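Local atomic coordinates of nitrogenase molybdenum-iron protein alpha chain (Clostridium pasteurianum, PDB entry 4WES), a protein that forms part of the nitrogenase molybdenum-iron protein, which, with the iron protein, catalyses the ATP-driven reduction of dinitrogen to ammonia. Residues K19-H24 / R42-I47; A156-A161 / V169-C174; D373-R378 / T438-D443. One frame throughout, in Å; residues are numbered along the deposited sequence. Where two conformers were deposited one is given.

Contact 1 (K19-H24 / R42-I47); sequences KTRSGH and RTVPGI
R21, on the helix 15-22, lays its aliphatic middle against V44 and I47, the two ends of a type II beta turn, so that a helix meets a turn through carbon alone. It is a good example of how an arginine can serve two environments at once. Its chain is bent at both chi2 (-68°) and chi3 (-63°), an elbow that offers CG and CD to the turn while the guanidinium swings off to a salt bridge with D448 and a hydrogen bond from NE to Y13. At the elbow the chain of I47 crosses that of R21 obliquely, with CD1 3.8 Å from R21 CD; I47 was modelled in two conformers, and this approach belongs to one of them. The turn itself is loosely closed by a weak bond, I47 N to V44 O, and passes through G46 with positive phi. Beyond it stands the beta chain, where Y95 of that chain is hydrogen-bonded to I47 O and N90 of that chain packs on V44, so the turn lies between the helix and the beta chain. V44 reaches back toward the helix with one methyl: in one of two conformers of T20, V44 CG2 meets T20 CG2 tip to tip at 4.1 Å.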
ATOM      1  N   LYS A  19      39.104 -20.694 -29.979  1.00 16.02           N
ATOM      2  CA  LYS A  19      39.461 -22.084 -30.157  1.00 18.35           C
ATOM      3  C   LYS A  19      38.738 -22.973 -29.165  1.00 18.01           C
ATOM      4  O   LYS A  19      38.210 -24.012 -29.545  1.00 20.80           O
ATOM      5  CB  LYS A  19      40.977 -22.253 -30.020  1.00 22.36           C
ATOM      6  CG  LYS A  19      41.523 -23.646 -30.269  1.00 33.46           C
ATOM      7  CD  LYS A  19      43.050 -23.669 -30.160  1.00 48.48           C
ATOM      8  CE  LYS A  19      43.605 -25.094 -30.081  1.00 73.33           C
ATOM      9  NZ  LYS A  19      45.095 -25.142 -30.190  1.00157.69           N
ATOM     10  N   THR A  20      38.692 -22.570 -27.890  1.00 15.79           N
ATOM     11  CA  THR A  20      38.073 -23.437 -26.898  0.53 17.23           C
ATOM     12  C   THR A  20      36.546 -23.355 -26.978  1.00 17.19           C
ATOM     13  O   THR A  20      35.878 -24.366 -26.809  1.00 23.60           O
ATOM     14  CB  THR A  20      38.664 -23.226 -25.475  0.53 22.99           C
ATOM     15  OG1 THR A  20      38.238 -24.291 -24.614  0.53 39.98           O
ATOM     16  CG2 THR A  20      38.263 -21.896 -24.886  0.53 16.33           C
ATOM     17  N   ARG A  21      35.989 -22.198 -27.291  1.00 14.51           N
ATOM     18  CA  ARG A  21      34.533 -22.073 -27.390  1.00 13.56           C
ATOM     19  C   ARG A  21      33.938 -22.744 -28.618  1.00 15.27           C
ATOM     20  O   ARG A  21      32.781 -23.193 -28.561  1.00 15.10           O
ATOM     21  CB  ARG A  21      34.093 -20.604 -27.337  1.00 13.75           C
ATOM     22  CG  ARG A  21      34.246 -19.916 -26.002  1.00 13.13           C
ATOM     23  CD  ARG A  21      33.293 -20.472 -24.941  1.00 12.20           C
ATOM     24  NE  ARG A  21      31.881 -20.241 -25.303  1.00 11.03           N
ATOM     25  CZ  ARG A  21      30.886 -21.037 -24.949  1.00 10.78           C
ATOM     26  NH1 ARG A  21      29.664 -20.752 -25.346  1.00 11.23           N
ATOM     27  NH2 ARG A  21      31.115 -22.165 -24.269  1.00 11.29           N
ATOM     28  N   SER A  22      34.690 -22.866 -29.701  1.00 15.04           N
ATOM     29  CA  SER A  22      34.165 -23.411 -30.930  0.52 13.36           C
ATOM     30  C   SER A  22      33.535 -24.769 -30.708  1.00 13.36           C
ATOM     31  O   SER A  22      32.493 -25.061 -31.262  1.00 15.44           O
ATOM     32  CB  SER A  22      35.270 -23.542 -31.968  0.52 12.60           C
ATOM     33  OG  SER A  22      34.787 -24.028 -33.203  0.52 13.28           O
ATOM     34  N   GLY A  23      34.170 -25.612 -29.899  1.00 13.06           N
ATOM     35  CA  GLY A  23      33.639 -26.944 -29.695  1.00 14.54           C
ATOM     36  C   GLY A  23      32.341 -27.013 -28.924  1.00 12.36           C
ATOM     37  O   GLY A  23      31.649 -28.031 -28.957  1.00 13.33           O
ATOM     38  N   HIS A  24      31.989 -25.936 -28.214  1.00 12.41           N
ATOM     39  CA  HIS A  24      30.765 -25.855 -27.406  1.00 12.26           C
ATOM     40  C   HIS A  24      29.536 -25.422 -28.210  1.00 11.87           C
ATOM     41  O   HIS A  24      28.450 -25.301 -27.642  1.00 12.47           O
ATOM     42  CB  HIS A  24      30.991 -24.894 -26.248  1.00 12.02           C
ATOM     43  CG  HIS A  24      32.020 -25.364 -25.279  1.00 12.26           C
ATOM     44  ND1 HIS A  24      31.709 -25.939 -24.055  1.00 12.05           N
ATOM     45  CD2 HIS A  24      33.368 -25.367 -25.362  1.00 12.14           C
ATOM     46  CE1 HIS A  24      32.827 -26.279 -23.438  1.00 11.99           C
ATOM     47  NE2 HIS A  24      33.849 -25.925 -24.206  1.00 13.08           N
ATOM     48  N   ARG A  42      35.684 -26.619 -17.887  1.00 11.56           N
ATOM     49  CA  ARG A  42      35.755 -25.437 -17.059  1.00 11.41           C
ATOM     50  C   ARG A  42      35.135 -24.227 -17.763  1.00 10.67           C
ATOM     51  O   ARG A  42      35.076 -24.131 -18.994  1.00 12.19           O
ATOM     52  CB  ARG A  42      37.205 -25.131 -16.664  1.00 14.19           C
ATOM     53  CG  ARG A  42      38.074 -24.636 -17.802  1.00 17.59           C
ATOM     54  CD  ARG A  42      39.393 -24.101 -17.282  1.00 27.48           C
ATOM     55  NE  ARG A  42      40.308 -25.145 -16.893  1.00 43.21           N
ATOM     56  CZ  ARG A  42      41.584 -24.946 -16.572  1.00 76.08           C
ATOM     57  NH1 ARG A  42      42.094 -23.723 -16.591  1.00 93.05           N
ATOM     58  NH2 ARG A  42      42.351 -25.974 -16.237  1.00117.27           N
ATOM     59  N   THR A  43      34.636 -23.297 -16.970  1.00 10.78           N
ATOM     60  CA  THR A  43      34.165 -22.035 -17.479  1.00 10.13           C
ATOM     61  C   THR A  43      35.357 -21.180 -17.868  1.00  9.86           C
ATOM     62  O   THR A  43      36.345 -21.102 -17.136  1.00 12.13           O
ATOM     63  CB  THR A  43      33.377 -21.274 -16.402  1.00 10.65           C
ATOM     64  OG1 THR A  43      32.450 -22.183 -15.775  1.00 11.33           O
ATOM     65  CG2 THR A  43      32.652 -20.104 -16.986  1.00 11.19           C
ATOM     66  N   VAL A  44      35.285 -20.497 -19.010  1.00 10.75           N
ATOM     67  CA  VAL A  44      36.329 -19.515 -19.333  1.00 11.06           C
ATOM     68  C   VAL A  44      36.207 -18.323 -18.379  1.00 10.61           C
ATOM     69  O   VAL A  44      35.143 -17.720 -18.274  1.00 10.80           O
ATOM     70  CB  VAL A  44      36.186 -19.023 -20.791  1.00 11.59           C
ATOM     71  CG1 VAL A  44      37.238 -17.976 -21.079  1.00 12.17           C
ATOM     72  CG2 VAL A  44      36.292 -20.169 -21.777  1.00 13.32           C
ATOM     73  N   PRO A  45      37.286 -17.979 -17.673  1.00 11.15           N
ATOM     74  CA  PRO A  45      37.206 -16.804 -16.810  1.00 11.36           C
ATOM     75  C   PRO A  45      36.847 -15.534 -17.561  1.00 10.72           C
ATOM     76  O   PRO A  45      37.380 -15.278 -18.642  1.00 11.68           O
ATOM     77  CB  PRO A  45      38.616 -16.724 -16.204  1.00 11.66           C
ATOM     78  CG  PRO A  45      39.092 -18.148 -16.222  1.00 12.29           C
ATOM     79  CD  PRO A  45      38.582 -18.668 -17.532  1.00 11.83           C
ATOM     80  N   GLY A  46      35.956 -14.740 -16.994  1.00 10.69           N
ATOM     81  CA  GLY A  46      35.609 -13.422 -17.497  1.00 10.86           C
ATOM     82  C   GLY A  46      34.564 -13.367 -18.593  1.00 11.55           C
ATOM     83  O   GLY A  46      34.253 -12.266 -19.062  1.00 13.05           O
ATOM     84  N   ILE A  47      33.990 -14.512 -18.986  1.00 11.06           N
ATOM     85  CA  ILE A  47      33.133 -14.619 -20.148  0.51 10.80           C
ATOM     86  C   ILE A  47      31.656 -14.226 -19.883  1.00 10.11           C
ATOM     87  O   ILE A  47      30.890 -14.111 -20.834  1.00 11.76           O
ATOM     88  CB  ILE A  47      33.327 -16.046 -20.726  0.51 12.64           C
ATOM     89  CG1 ILE A  47      33.180 -16.036 -22.251  0.51 13.13           C
ATOM     90  CG2 ILE A  47      32.393 -17.028 -20.041  0.51 11.69           C
ATOM     91  CD1 ILE A  47      33.762 -17.207 -23.008  0.51 14.42           C
TER

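Contact 2 (A156-A161 / V169-C174)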
ATOM      1  N   ALA A 156      34.251 -36.315   9.986  1.00 12.20           N
ATOM      2  CA  ALA A 156      34.527 -36.732  11.350  1.00 12.82           C
ATOM      3  C   ALA A 156      33.639 -36.019  12.370  1.00 12.55           C
ATOM      4  O   ALA A 156      33.128 -36.645  13.314  1.00 13.44           O
ATOM      5  CB  ALA A 156      35.993 -36.534  11.647  1.00 16.22           C
ATOM      6  N   VAL A 157      33.426 -34.712  12.182  1.00 12.22           N
ATOM      7  CA  VAL A 157      32.524 -33.983  13.054  1.00 11.99           C
ATOM      8  C   VAL A 157      31.128 -34.585  13.033  1.00 11.83           C
ATOM      9  O   VAL A 157      30.489 -34.794  14.071  1.00 12.24           O
ATOM     10  CB  VAL A 157      32.466 -32.478  12.725  1.00 12.37           C
ATOM     11  CG1 VAL A 157      31.438 -31.777  13.578  1.00 14.07           C
ATOM     12  CG2 VAL A 157      33.824 -31.854  12.915  1.00 13.12           C
ATOM     13  N   ALA A 158      30.643 -34.872  11.820  1.00 11.88           N
ATOM     14  CA  ALA A 158      29.302 -35.460  11.662  1.00 11.86           C
ATOM     15  C   ALA A 158      29.197 -36.808  12.342  1.00 12.30           C
ATOM     16  O   ALA A 158      28.195 -37.093  13.022  1.00 12.71           O
ATOM     17  CB  ALA A 158      28.984 -35.566  10.185  1.00 11.84           C
ATOM     18  N   ALA A 159      30.222 -37.641  12.162  1.00 12.72           N
ATOM     19  CA  ALA A 159      30.174 -38.986  12.748  1.00 13.03           C
ATOM     20  C   ALA A 159      30.162 -38.946  14.270  1.00 12.55           C
ATOM     21  O   ALA A 159      29.402 -39.677  14.940  1.00 14.06           O
ATOM     22  CB  ALA A 159      31.320 -39.835  12.243  1.00 15.53           C
ATOM     23  N   THR A 160      30.985 -38.092  14.832  1.00 13.30           N
ATOM     24  CA  THR A 160      31.015 -37.926  16.298  1.00 13.26           C
ATOM     25  C   THR A 160      29.662 -37.429  16.808  1.00 13.04           C
ATOM     26  O   THR A 160      29.108 -37.945  17.796  1.00 14.02           O
ATOM     27  CB  THR A 160      32.146 -36.979  16.687  1.00 14.61           C
ATOM     28  OG1 THR A 160      33.382 -37.591  16.297  1.00 14.81           O
ATOM     29  CG2 THR A 160      32.128 -36.686  18.173  1.00 15.23           C
ATOM     30  N   ALA A 161      29.111 -36.423  16.137  1.00 12.36           N
ATOM     31  CA  ALA A 161      27.836 -35.869  16.555  1.00 11.78           C
ATOM     32  C   ALA A 161      26.715 -36.886  16.428  1.00 13.27           C
ATOM     33  O   ALA A 161      25.848 -36.993  17.321  1.00 12.85           O
ATOM     34  CB  ALA A 161      27.500 -34.620  15.771  1.00 12.74           C
ATOM     35  N   VAL A 169      23.669 -37.993  10.686  1.00 10.99           N
ATOM     36  CA  VAL A 169      24.247 -36.715  10.285  1.00 10.47           C
ATOM     37  C   VAL A 169      25.054 -37.005   9.040  1.00 10.85           C
ATOM     38  O   VAL A 169      25.974 -37.817   9.065  1.00 13.06           O
ATOM     39  CB  VAL A 169      25.109 -36.073  11.384  1.00 10.96           C
ATOM     40  CG1 VAL A 169      25.558 -34.700  10.969  1.00 11.53           C
ATOM     41  CG2 VAL A 169      24.339 -35.979  12.703  1.00 11.57           C
ATOM     42  N   HIS A 170      24.726 -36.337   7.947  1.00  9.83           N
ATOM     43  CA  HIS A 170      25.344 -36.608   6.649  1.00 10.12           C
ATOM     44  C   HIS A 170      26.182 -35.432   6.203  1.00  9.62           C
ATOM     45  O   HIS A 170      25.664 -34.321   6.042  1.00 10.81           O
ATOM     46  CB  HIS A 170      24.293 -36.885   5.593  1.00 10.58           C
ATOM     47  CG  HIS A 170      23.395 -38.029   5.959  1.00 10.21           C
ATOM     48  ND1 HIS A 170      23.880 -39.300   6.126  1.00 11.64           N
ATOM     49  CD2 HIS A 170      22.068 -38.105   6.183  1.00 11.26           C
ATOM     50  CE1 HIS A 170      22.883 -40.108   6.422  1.00 11.05           C
ATOM     51  NE2 HIS A 170      21.777 -39.416   6.486  1.00 11.44           N
ATOM     52  N   ALA A 171      27.468 -35.687   6.009  1.00  9.59           N
ATOM     53  CA  ALA A 171      28.401 -34.664   5.507  1.00 10.52           C
ATOM     54  C   ALA A 171      28.537 -34.722   3.990  1.00 10.24           C
ATOM     55  O   ALA A 171      28.627 -35.790   3.399  1.00 11.28           O
ATOM     56  CB  ALA A 171      29.765 -34.835   6.167  1.00 11.15           C
ATOM     57  N   PHE A 172      28.651 -33.545   3.375  1.00  9.44           N
ATOM     58  CA  PHE A 172      28.818 -33.427   1.933  1.00  9.75           C
ATOM     59  C   PHE A 172      29.963 -32.479   1.640  1.00  9.72           C
ATOM     60  O   PHE A 172      29.879 -31.291   1.984  1.00  9.98           O
ATOM     61  CB  PHE A 172      27.543 -32.884   1.276  1.00  9.72           C
ATOM     62  CG  PHE A 172      26.339 -33.760   1.474  1.00  9.41           C
ATOM     63  CD1 PHE A 172      25.568 -33.673   2.606  1.00 10.04           C
ATOM     64  CD2 PHE A 172      25.974 -34.686   0.505  1.00  9.69           C
ATOM     65  CE1 PHE A 172      24.462 -34.480   2.809  1.00 10.18           C
ATOM     66  CE2 PHE A 172      24.860 -35.501   0.681  1.00 10.15           C
ATOM     67  CZ  PHE A 172      24.115 -35.417   1.843  1.00 10.26           C
ATOM     68  N   SER A 173      31.019 -32.980   0.980  1.00 10.01           N
ATOM     69  CA  SER A 173      32.174 -32.147   0.646  1.00  9.90           C
ATOM     70  C   SER A 173      31.954 -31.492  -0.707  1.00  9.81           C
ATOM     71  O   SER A 173      32.579 -31.842  -1.690  1.00 10.65           O
ATOM     72  CB  SER A 173      33.440 -32.965   0.658  1.00 12.07           C
ATOM     73  OG  SER A 173      33.801 -33.292   1.985  1.00 14.04           O
ATOM     74  N   CYS A 174      31.034 -30.539  -0.715  1.00  9.60           N
ATOM     75  CA  CYS A 174      30.595 -29.802  -1.910  1.00  9.39           C
ATOM     76  C   CYS A 174      31.136 -28.380  -1.966  1.00  9.69           C
ATOM     77  O   CYS A 174      30.464 -27.454  -2.407  1.00  9.59           O
ATOM     78  CB  CYS A 174      29.093 -29.847  -2.038  1.00  9.43           C
ATOM     79  SG  CYS A 174      28.202 -29.251  -0.568  1.00  9.72           S
TER
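A156 O accepts the backbone N of T160 at 3.0 Å, one of the regular bonds that wind the helix 154-165 and so present A158, two residues along, to V169 and A171 of the following strand. The next such bond runs from A161 N to V157 O. What the helix then offers the strand is a single methyl group, and the contact illustrates how little side chain is needed when a helix lies close on a sheet: the CA atoms of A158 and V169 are only 5.4 Å apart. A158 CB touches V169 CG1 at 3.6 Å. V169 has CG1 anti to its own backbone N (chi1 -174°), and in this rotamer that branch lies against the alanine methyl. Its CB, meanwhile, sits 3.6 Å from the carbonyl oxygen A158 O, with the second branch, CG2, slightly farther from the same atom. Two residues up the strand, A171 CB comes within 4.2 Å of A158 CB, methyl to methyl, so the alanine is met from both V169 and A171. The contact is the second half of a beta-alpha-beta unit, in which strand 138-143 is followed, by way of the short helix 146-149, by helix 154-165 and then by the parallel strand 169-172, at one end of a four-stranded parallel sheet as in Rossmann-like domains. H170 and F172 touch helix 182-196, and F172 also meets helix 54-63, whereas V157 and A161 pack the helix 154-165 against helix 120-134.

Contact 3 (D373-R378 / T438-D443)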
ATOM      1  N   ASP A 373      26.423 -36.671 -22.690  1.00 11.22           N
ATOM      2  CA  ASP A 373      25.312 -37.613 -22.754  1.00 11.11           C
ATOM      3  C   ASP A 373      23.943 -36.928 -22.770  1.00 11.56           C
ATOM      4  O   ASP A 373      22.964 -37.476 -23.340  1.00 12.27           O
ATOM      5  CB  ASP A 373      25.382 -38.712 -21.672  1.00 12.41           C
ATOM      6  CG  ASP A 373      25.812 -38.220 -20.290  1.00 12.32           C
ATOM      7  OD1 ASP A 373      26.785 -37.463 -20.158  1.00 14.88           O
ATOM      8  OD2 ASP A 373      25.193 -38.715 -19.328  1.00 15.22           O
ATOM      9  N   ASP A 374      23.801 -35.800 -22.076  1.00 10.37           N
ATOM     10  CA  ASP A 374      22.529 -35.072 -22.115  1.00 10.34           C
ATOM     11  C   ASP A 374      22.269 -34.458 -23.489  1.00 10.34           C
ATOM     12  O   ASP A 374      21.115 -34.320 -23.898  1.00 11.11           O
ATOM     13  CB  ASP A 374      22.499 -33.994 -21.051  1.00  9.92           C
ATOM     14  CG  ASP A 374      22.732 -34.575 -19.666  1.00  9.67           C
ATOM     15  OD1 ASP A 374      21.827 -35.260 -19.152  1.00 10.50           O
ATOM     16  OD2 ASP A 374      23.845 -34.367 -19.156  1.00 10.92           O
ATOM     17  N   TYR A 375      23.330 -34.003 -24.162  1.00 10.48           N
ATOM     18  CA  TYR A 375      23.209 -33.450 -25.516  1.00 11.03           C
ATOM     19  C   TYR A 375      23.032 -34.534 -26.566  1.00 10.98           C
ATOM     20  O   TYR A 375      22.161 -34.420 -27.437  1.00 12.39           O
ATOM     21  CB  TYR A 375      24.433 -32.617 -25.848  1.00 10.54           C
ATOM     22  CG  TYR A 375      24.579 -31.287 -25.138  1.00 10.69           C
ATOM     23  CD1 TYR A 375      23.880 -30.169 -25.567  1.00 11.10           C
ATOM     24  CD2 TYR A 375      25.420 -31.135 -24.039  1.00 11.21           C
ATOM     25  CE1 TYR A 375      24.038 -28.917 -24.969  1.00 10.66           C
ATOM     26  CE2 TYR A 375      25.603 -29.903 -23.436  1.00 10.47           C
ATOM     27  CZ  TYR A 375      24.913 -28.782 -23.903  1.00  9.91           C
ATOM     28  OH  TYR A 375      25.052 -27.559 -23.334  1.00 10.34           O
ATOM     29  N   GLU A 376      23.880 -35.559 -26.527  1.00 11.38           N
ATOM     30  CA  GLU A 376      24.077 -36.528 -27.603  1.00 11.80           C
ATOM     31  C   GLU A 376      23.447 -37.881 -27.342  1.00 12.08           C
ATOM     32  O   GLU A 376      23.386 -38.725 -28.249  1.00 13.21           O
ATOM     33  CB  GLU A 376      25.567 -36.723 -27.848  1.00 12.22           C
ATOM     34  CG  GLU A 376      26.342 -35.462 -28.230  1.00 13.18           C
ATOM     35  CD  GLU A 376      27.826 -35.666 -28.343  1.00 14.07           C
ATOM     36  OE1 GLU A 376      28.228 -36.703 -28.947  1.00 15.24           O
ATOM     37  OE2 GLU A 376      28.603 -34.818 -27.835  1.00 13.51           O
ATOM     38  N   GLY A 377      23.034 -38.117 -26.106  1.00 12.22           N
ATOM     39  CA  GLY A 377      22.528 -39.387 -25.656  1.00 12.37           C
ATOM     40  C   GLY A 377      23.509 -40.240 -24.896  1.00 12.92           C
ATOM     41  O   GLY A 377      24.731 -40.088 -25.035  1.00 12.73           O
ATOM     42  N   ARG A 378      22.998 -41.119 -24.055  1.00 12.45           N
ATOM     43  CA  ARG A 378      23.842 -41.962 -23.224  1.00 12.32           C
ATOM     44  C   ARG A 378      24.738 -42.931 -23.982  1.00 14.23           C
ATOM     45  O   ARG A 378      25.735 -43.440 -23.438  1.00 15.39           O
ATOM     46  CB  ARG A 378      22.996 -42.737 -22.206  1.00 14.06           C
ATOM     47  CG  ARG A 378      22.468 -41.874 -21.082  1.00 11.99           C
ATOM     48  CD  ARG A 378      21.586 -42.662 -20.126  1.00 12.67           C
ATOM     49  NE  ARG A 378      22.313 -43.739 -19.467  1.00 13.55           N
ATOM     50  CZ  ARG A 378      23.014 -43.626 -18.340  1.00 14.23           C
ATOM     51  NH1 ARG A 378      23.642 -44.692 -17.860  1.00 17.25           N
ATOM     52  NH2 ARG A 378      23.056 -42.500 -17.655  1.00 13.67           N
ATOM     53  N   THR A 438      19.153 -26.236 -36.564  1.00 13.45           N
ATOM     54  CA  THR A 438      19.160 -25.621 -35.244  1.00 12.87           C
ATOM     55  C   THR A 438      20.569 -25.620 -34.641  1.00 12.78           C
ATOM     56  O   THR A 438      21.455 -26.351 -35.089  1.00 14.32           O
ATOM     57  CB  THR A 438      18.132 -26.323 -34.322  1.00 14.31           C
ATOM     58  OG1 THR A 438      18.476 -27.694 -34.164  1.00 15.66           O
ATOM     59  CG2 THR A 438      16.734 -26.131 -34.865  1.00 17.37           C
ATOM     60  N   ILE A 439      20.747 -24.802 -33.612  1.00 11.96           N
ATOM     61  CA  ILE A 439      22.036 -24.643 -32.998  1.00 11.98           C
ATOM     62  C   ILE A 439      21.986 -24.952 -31.512  1.00 11.30           C
ATOM     63  O   ILE A 439      21.023 -24.617 -30.827  1.00 11.66           O
ATOM     64  CB  ILE A 439      22.604 -23.227 -33.273  1.00 13.40           C
ATOM     65  CG1 ILE A 439      24.090 -23.058 -32.906  1.00 14.09           C
ATOM     66  CG2 ILE A 439      21.738 -22.146 -32.662  1.00 15.33           C
ATOM     67  CD1 ILE A 439      24.698 -21.821 -33.519  1.00 17.23           C
ATOM     68  N   LEU A 440      23.063 -25.587 -31.042  1.00 11.17           N
ATOM     69  CA  LEU A 440      23.246 -25.881 -29.643  1.00 11.03           C
ATOM     70  C   LEU A 440      24.426 -25.075 -29.130  1.00 11.39           C
ATOM     71  O   LEU A 440      25.462 -25.016 -29.781  1.00 12.69           O
ATOM     72  CB  LEU A 440      23.507 -27.374 -29.455  1.00 13.09           C
ATOM     73  CG  LEU A 440      22.279 -28.232 -29.777  1.00 14.04           C
ATOM     74  CD1 LEU A 440      22.211 -28.653 -31.225  1.00 14.24           C
ATOM     75  CD2 LEU A 440      22.077 -29.401 -28.828  1.00 19.14           C
ATOM     76  N   ILE A 441      24.245 -24.481 -27.935  1.00 10.63           N
ATOM     77  CA  ILE A 441      25.302 -23.670 -27.326  1.00 10.80           C
ATOM     78  C   ILE A 441      25.475 -24.088 -25.859  1.00 11.05           C
ATOM     79  O   ILE A 441      24.626 -23.816 -25.003  1.00 12.28           O
ATOM     80  CB  ILE A 441      24.996 -22.158 -27.378  1.00 11.03           C
ATOM     81  CG1 ILE A 441      24.692 -21.689 -28.815  1.00 13.30           C
ATOM     82  CG2 ILE A 441      26.174 -21.408 -26.781  1.00 12.05           C
ATOM     83  CD1 ILE A 441      24.214 -20.250 -28.888  1.00 13.52           C
ATOM     84  N   ASP A 442      26.590 -24.728 -25.563  1.00 10.10           N
ATOM     85  CA  ASP A 442      26.931 -25.140 -24.210  1.00 10.36           C
ATOM     86  C   ASP A 442      27.588 -23.982 -23.469  1.00  9.73           C
ATOM     87  O   ASP A 442      28.473 -23.307 -23.992  1.00 10.92           O
ATOM     88  CB  ASP A 442      27.856 -26.356 -24.248  1.00 10.31           C
ATOM     89  CG  ASP A 442      28.293 -26.806 -22.886  1.00 10.35           C
ATOM     90  OD1 ASP A 442      27.414 -27.325 -22.160  1.00 10.56           O
ATOM     91  OD2 ASP A 442      29.480 -26.617 -22.553  1.00 11.27           O
ATOM     92  N   ASP A 443      27.172 -23.774 -22.213  1.00  9.37           N
ATOM     93  CA  ASP A 443      27.682 -22.675 -21.390  1.00  9.58           C
ATOM     94  C   ASP A 443      27.572 -21.355 -22.162  1.00  9.50           C
ATOM     95  O   ASP A 443      28.509 -20.557 -22.232  1.00 10.92           O
ATOM     96  CB  ASP A 443      29.112 -22.953 -20.904  1.00 10.29           C
ATOM     97  CG  ASP A 443      29.565 -22.084 -19.722  1.00  9.75           C
ATOM     98  OD1 ASP A 443      28.774 -21.317 -19.132  1.00 10.49           O
ATOM     99  OD2 ASP A 443      30.798 -22.166 -19.409  1.00 10.99           O
TER
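The last turn of the helix 372-376 faces the strand 439-441 with the CA atoms of Y375 and L440 8.6 Å apart, and the chain leaves the helix at once through G377, whose phi is positive (100°). That spacing is bridged mainly by Y375, which spans helix to strand and touches L440 of the strand and D442 just beyond its end. The principle is that of a long, partly apolar side chain with a polar end: the ring edge rests on carbon, and the hydroxyl finds a charge. L440 comes to the ring edge, near the ring plane, its CD2 lying 3.8 Å from Y375 CD1 as the two side chains run past each other in opposite directions. Farther out, Y375 OH donates to D442 OD1 over a short 2.6 Å, entering on the anti lone pair, the one turned away from the other carboxylate oxygen. Ring and carboxylate planes stand 77° apart. At chi1 178° the carboxylate of D442 extends opposite the backbone nitrogen and so reaches the hydroxyl, which also places D442 CB 3.2 Å from Y375 OH, a tight fit. The other oxygen, OD2, is hydrogen-bonded to H24, so both ends of this buried carboxylate are engaged, which would be expected to stabilise its charge. The side chain of Y375 is about 11 Å from the iron-molybdenum cofactor, near but outside its first shell. Around the contact, M430 of helix 430-433 packs on both Y375 and L440; strand 439-441 runs between strand 361-367, parallel to it, and antiparallel strand 25-27, while I439 and I441 meet helix 5-10.

How the contacts relate
Along the chain the three contacts follow one another in series, but in space they form a pair and an outlier. Contacts 1 and 3 have centres about 15 Å apart and touch directly: R21 NH2 lies 2.9 Å from D442 O, probably a hydrogen bond, and T43 CG2 packs near D443 OD2. Both border the mixed sheet, contact 3 through strand 439-441 and contact 1 through segment 19-24, which runs directly into edge strand 25-27. Through this pair the N-terminal region, which borders the beta chain, meets the part of the subunit near the cofactor. Contact 2 belongs to a separate parallel sheet, its centre about 35 Å from that of contact 1 and 36 Å from that of contact 3.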